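PDB 5NNP: N-terminal acetyltransferase-like protein from Chaetomium thermophilum, which probably serves as the TPR-repeat auxiliary subunit of an N-terminal acetyltransferase of the NatA type, wrapping around the catalytic subunit as a helical scaffold. Local coordinates for residues K660-I665 with E681-K686. Residues are numbered along the deposited sequence; the frame is centred on the assembly and turned at random.
Sequences KFLNYI and EVYIRK
L662 reaches across to V682 and Y683 between successive helices, 654-668 and 673-685, which form a helical hairpin within the alpha-helical auxiliary-subunit region of the NatA family. The axes of the two short segments come no closer than 12.4 Å. They cross at -127°. The helices are thus widely spaced and the contact is slight, carried mainly by L662, V682 and Y683; no hydrogen bond joins the segments, and 125 Å² is buried in all.

From CB, which points toward the second helix, the L662 chain extends with CG anti to the backbone N (chi1 179°). CB, CG and the CD1 branch make no close approach to 681-686; the second torsion carries CD2 across the gap, and this methyl does the touching. It meets V682 tip to tip, 4.0 Å from CG1, whose own anti position turns it to L662. The same L662 CD2 lies obliquely to the Y683 ring, 4.1 Å from CZ and 4.0 Å from OH. One methyl thus points into the notch formed by V682 CG1 and the phenol end of Y683. At the border, N663 OD1 stands 4.4 Å from Y683 OH, too far for a bond.

Y683 also packs on M659 and L666 of the first helix, on L691, A692 and C695 of helix 689-702, and on E19 of another chain, the putative uncharacterized protein. Behind V682, R685 bridges one turn back to E681, with NE also paired to D572. R685 NH1 donates to the backbone carbonyl of E681. R685 NH1 also reaches E681 OE1, through its anti lone pair, at 2.9 Å and 170°; OE1 itself lies near the guanidinium plane of R685.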
ATOM      1  N   LYS A 660     -20.823   6.053  -4.991  1.00 36.86           N
ATOM      2  CA  LYS A 660     -19.584   5.350  -5.334  1.00 36.07           C
ATOM      3  C   LYS A 660     -18.521   5.497  -4.230  1.00 43.48           C
ATOM      4  O   LYS A 660     -17.734   4.566  -3.990  1.00 36.33           O
ATOM      5  CB  LYS A 660     -19.032   5.827  -6.689  1.00 34.39           C
ATOM      6  CG  LYS A 660     -18.429   7.225  -6.724  1.00 43.79           C
ATOM      7  CD  LYS A 660     -17.627   7.443  -8.012  1.00 49.21           C
ATOM      8  CE  LYS A 660     -16.852   8.760  -7.998  1.00 53.31           C
ATOM      9  NZ  LYS A 660     -16.172   9.068  -9.295  1.00 52.54           N
ATOM     10  N   PHE A 661     -18.511   6.645  -3.546  1.00 32.34           N
ATOM     11  CA  PHE A 661     -17.632   6.821  -2.393  1.00 35.11           C
ATOM     12  C   PHE A 661     -18.072   5.967  -1.206  1.00 43.26           C
ATOM     13  O   PHE A 661     -17.259   5.283  -0.569  1.00 43.63           O
ATOM     14  CB  PHE A 661     -17.587   8.283  -1.963  1.00 37.58           C
ATOM     15  CG  PHE A 661     -17.022   9.220  -2.998  1.00 39.86           C
ATOM     16  CD1 PHE A 661     -17.845   9.822  -3.935  1.00 39.62           C
ATOM     17  CD2 PHE A 661     -15.669   9.527  -3.006  1.00 35.92           C
ATOM     18  CE1 PHE A 661     -17.327  10.700  -4.873  1.00 40.48           C
ATOM     19  CE2 PHE A 661     -15.144  10.401  -3.938  1.00 36.09           C
ATOM     20  CZ  PHE A 661     -15.971  10.993  -4.874  1.00 35.59           C
ATOM     21  N   LEU A 662     -19.369   6.019  -0.914  1.00 45.56           N
ATOM     22  CA  LEU A 662     -19.945   5.365   0.252  1.00 39.94           C
ATOM     23  C   LEU A 662     -19.882   3.835   0.175  1.00 39.24           C
ATOM     24  O   LEU A 662     -19.528   3.175   1.152  1.00 37.69           O
ATOM     25  CB  LEU A 662     -21.393   5.818   0.431  1.00 42.80           C
ATOM     26  CG  LEU A 662     -22.123   5.176   1.603  1.00 37.15           C
ATOM     27  CD1 LEU A 662     -21.447   5.587   2.903  1.00 37.15           C
ATOM     28  CD2 LEU A 662     -23.609   5.540   1.580  1.00 39.33           C
ATOM     29  N   ASN A 663     -20.236   3.282  -0.983  1.00 33.01           N
ATOM     30  CA  ASN A 663     -20.174   1.837  -1.214  1.00 32.31           C
ATOM     31  C   ASN A 663     -18.839   1.205  -0.827  1.00 36.31           C
ATOM     32  O   ASN A 663     -18.793   0.144  -0.202  1.00 40.58           O
ATOM     33  CB  ASN A 663     -20.455   1.512  -2.682  1.00 35.60           C
ATOM     34  CG  ASN A 663     -21.888   1.811  -3.099  1.00 47.59           C
ATOM     35  OD1 ASN A 663     -22.820   1.815  -2.281  1.00 55.62           O
ATOM     36  ND2 ASN A 663     -22.069   2.052  -4.390  1.00 51.32           N
ATOM     37  N   TYR A 664     -17.744   1.852  -1.201  1.00 34.17           N
ATOM     38  CA  TYR A 664     -16.427   1.352  -0.821  1.00 35.14           C
ATOM     39  C   TYR A 664     -16.203   1.501   0.666  1.00 37.65           C
ATOM     40  O   TYR A 664     -15.533   0.675   1.284  1.00 43.53           O
ATOM     41  CB  TYR A 664     -15.326   2.086  -1.569  1.00 32.49           C
ATOM     42  CG  TYR A 664     -15.163   1.667  -3.001  1.00 40.14           C
ATOM     43  CD1 TYR A 664     -15.436   0.363  -3.399  1.00 38.94           C
ATOM     44  CD2 TYR A 664     -14.718   2.571  -3.958  1.00 40.99           C
ATOM     45  CE1 TYR A 664     -15.273  -0.029  -4.710  1.00 30.10           C
ATOM     46  CE2 TYR A 664     -14.556   2.190  -5.263  1.00 43.45           C
ATOM     47  CZ  TYR A 664     -14.836   0.884  -5.632  1.00 35.61           C
ATOM     48  OH  TYR A 664     -14.661   0.494  -6.928  1.00 42.09           O
ATOM     49  N   ILE A 665     -16.735   2.579   1.232  1.00 35.97           N
ATOM     50  CA  ILE A 665     -16.570   2.834   2.652  1.00 36.72           C
ATOM     51  C   ILE A 665     -17.204   1.721   3.452  1.00 34.30           C
ATOM     52  O   ILE A 665     -16.565   1.122   4.303  1.00 36.31           O
ATOM     53  CB  ILE A 665     -17.192   4.171   3.068  1.00 43.13           C
ATOM     54  CG1 ILE A 665     -16.508   5.326   2.333  1.00 40.82           C
ATOM     55  CG2 ILE A 665     -17.097   4.356   4.573  1.00 40.49           C
ATOM     56  CD1 ILE A 665     -16.910   6.708   2.843  1.00 36.01           C
ATOM     57  N   GLU A 681     -27.123   8.667   7.481  1.00 53.43           N
ATOM     58  CA  GLU A 681     -27.572   9.974   7.010  1.00 54.85           C
ATOM     59  C   GLU A 681     -27.922   9.990   5.514  1.00 52.78           C
ATOM     60  O   GLU A 681     -28.909  10.615   5.116  1.00 58.40           O
ATOM     61  CB  GLU A 681     -26.505  11.029   7.306  1.00 54.68           C
ATOM     62  CG  GLU A 681     -26.130  11.117   8.765  1.00 52.14           C
ATOM     63  CD  GLU A 681     -27.295  11.508   9.638  1.00 64.39           C
ATOM     64  OE1 GLU A 681     -28.273  12.072   9.106  1.00 69.25           O
ATOM     65  OE2 GLU A 681     -27.231  11.249  10.856  1.00 67.58           O
ATOM     66  N   VAL A 682     -27.119   9.305   4.695  1.00 49.46           N
ATOM     67  CA  VAL A 682     -27.370   9.207   3.252  1.00 48.36           C
ATOM     68  C   VAL A 682     -28.632   8.419   2.907  1.00 64.12           C
ATOM     69  O   VAL A 682     -29.415   8.848   2.055  1.00 70.34           O
ATOM     70  CB  VAL A 682     -26.196   8.547   2.510  1.00 57.03           C
ATOM     71  CG1 VAL A 682     -26.597   8.176   1.079  1.00 47.25           C
ATOM     72  CG2 VAL A 682     -24.971   9.455   2.519  1.00 52.77           C
ATOM     73  N   TYR A 683     -28.840   7.282   3.569  1.00 57.85           N
ATOM     74  CA  TYR A 683     -29.975   6.411   3.249  1.00 59.92           C
ATOM     75  C   TYR A 683     -31.349   6.895   3.732  1.00 64.81           C
ATOM     76  O   TYR A 683     -32.351   6.657   3.051  1.00 67.99           O
ATOM     77  CB  TYR A 683     -29.727   5.007   3.793  1.00 58.09           C
ATOM     78  CG  TYR A 683     -28.672   4.254   3.020  1.00 56.16           C
ATOM     79  CD1 TYR A 683     -28.694   4.221   1.636  1.00 59.47           C
ATOM     80  CD2 TYR A 683     -27.648   3.588   3.674  1.00 47.82           C
ATOM     81  CE1 TYR A 683     -27.734   3.533   0.924  1.00 57.18           C
ATOM     82  CE2 TYR A 683     -26.686   2.901   2.972  1.00 53.42           C
ATOM     83  CZ  TYR A 683     -26.733   2.878   1.596  1.00 54.91           C
ATOM     84  OH  TYR A 683     -25.775   2.193   0.892  1.00 51.31           O
ATOM     85  N   ILE A 684     -31.431   7.553   4.887  1.00 64.14           N
ATOM     86  CA  ILE A 684     -32.740   8.081   5.295  1.00 76.58           C
ATOM     87  C   ILE A 684     -33.210   9.132   4.296  1.00 78.58           C
ATOM     88  O   ILE A 684     -34.398   9.207   3.967  1.00 79.38           O
ATOM     89  CB  ILE A 684     -32.739   8.703   6.704  1.00 73.94           C
ATOM     90  CG1 ILE A 684     -31.493   9.552   6.912  1.00 70.98           C
ATOM     91  CG2 ILE A 684     -32.826   7.626   7.764  1.00 80.09           C
ATOM     92  CD1 ILE A 684     -31.305   9.978   8.332  1.00 71.50           C
ATOM     93  N   ARG A 685     -32.260   9.927   3.805  1.00 75.50           N
ATOM     94  CA  ARG A 685     -32.543  10.971   2.827  1.00 72.86           C
ATOM     95  C   ARG A 685     -32.945  10.361   1.485  1.00 78.54           C
ATOM     96  O   ARG A 685     -33.788  10.898   0.763  1.00 86.18           O
ATOM     97  CB  ARG A 685     -31.326  11.889   2.669  1.00 68.53           C
ATOM     98  CG  ARG A 685     -31.068  12.779   3.885  1.00 62.41           C
ATOM     99  CD  ARG A 685     -29.780  13.557   3.731  1.00 62.74           C
ATOM    100  NE  ARG A 685     -29.512  14.489   4.828  1.00 64.15           N
ATOM    101  CZ  ARG A 685     -29.236  14.130   6.082  1.00 64.02           C
ATOM    102  NH1 ARG A 685     -29.223  12.847   6.430  1.00 62.13           N
ATOM    103  NH2 ARG A 685     -28.989  15.060   7.000  1.00 64.90           N
ATOM    104  N   LYS A 686     -32.338   9.222   1.174  1.00 78.79           N
ATOM    105  CA  LYS A 686     -32.609   8.485  -0.052  1.00 69.82           C
ATOM    106  C   LYS A 686     -33.929   7.722   0.045  1.00 68.71           C
ATOM    107  O   LYS A 686     -34.357   7.094  -0.923  1.00 71.75           O
ATOM    108  CB  LYS A 686     -31.458   7.518  -0.344  1.00 65.37           C
ATOM    109  CG  LYS A 686     -30.699   7.784  -1.632  1.00 64.17           C
ATOM    110  CD  LYS A 686     -29.628   6.714  -1.872  1.00 55.69           C
ATOM    111  CE  LYS A 686     -29.473   6.440  -3.362  1.00 62.34           C
ATOM    112  NZ  LYS A 686     -28.573   5.289  -3.642  1.00 72.94           N
TER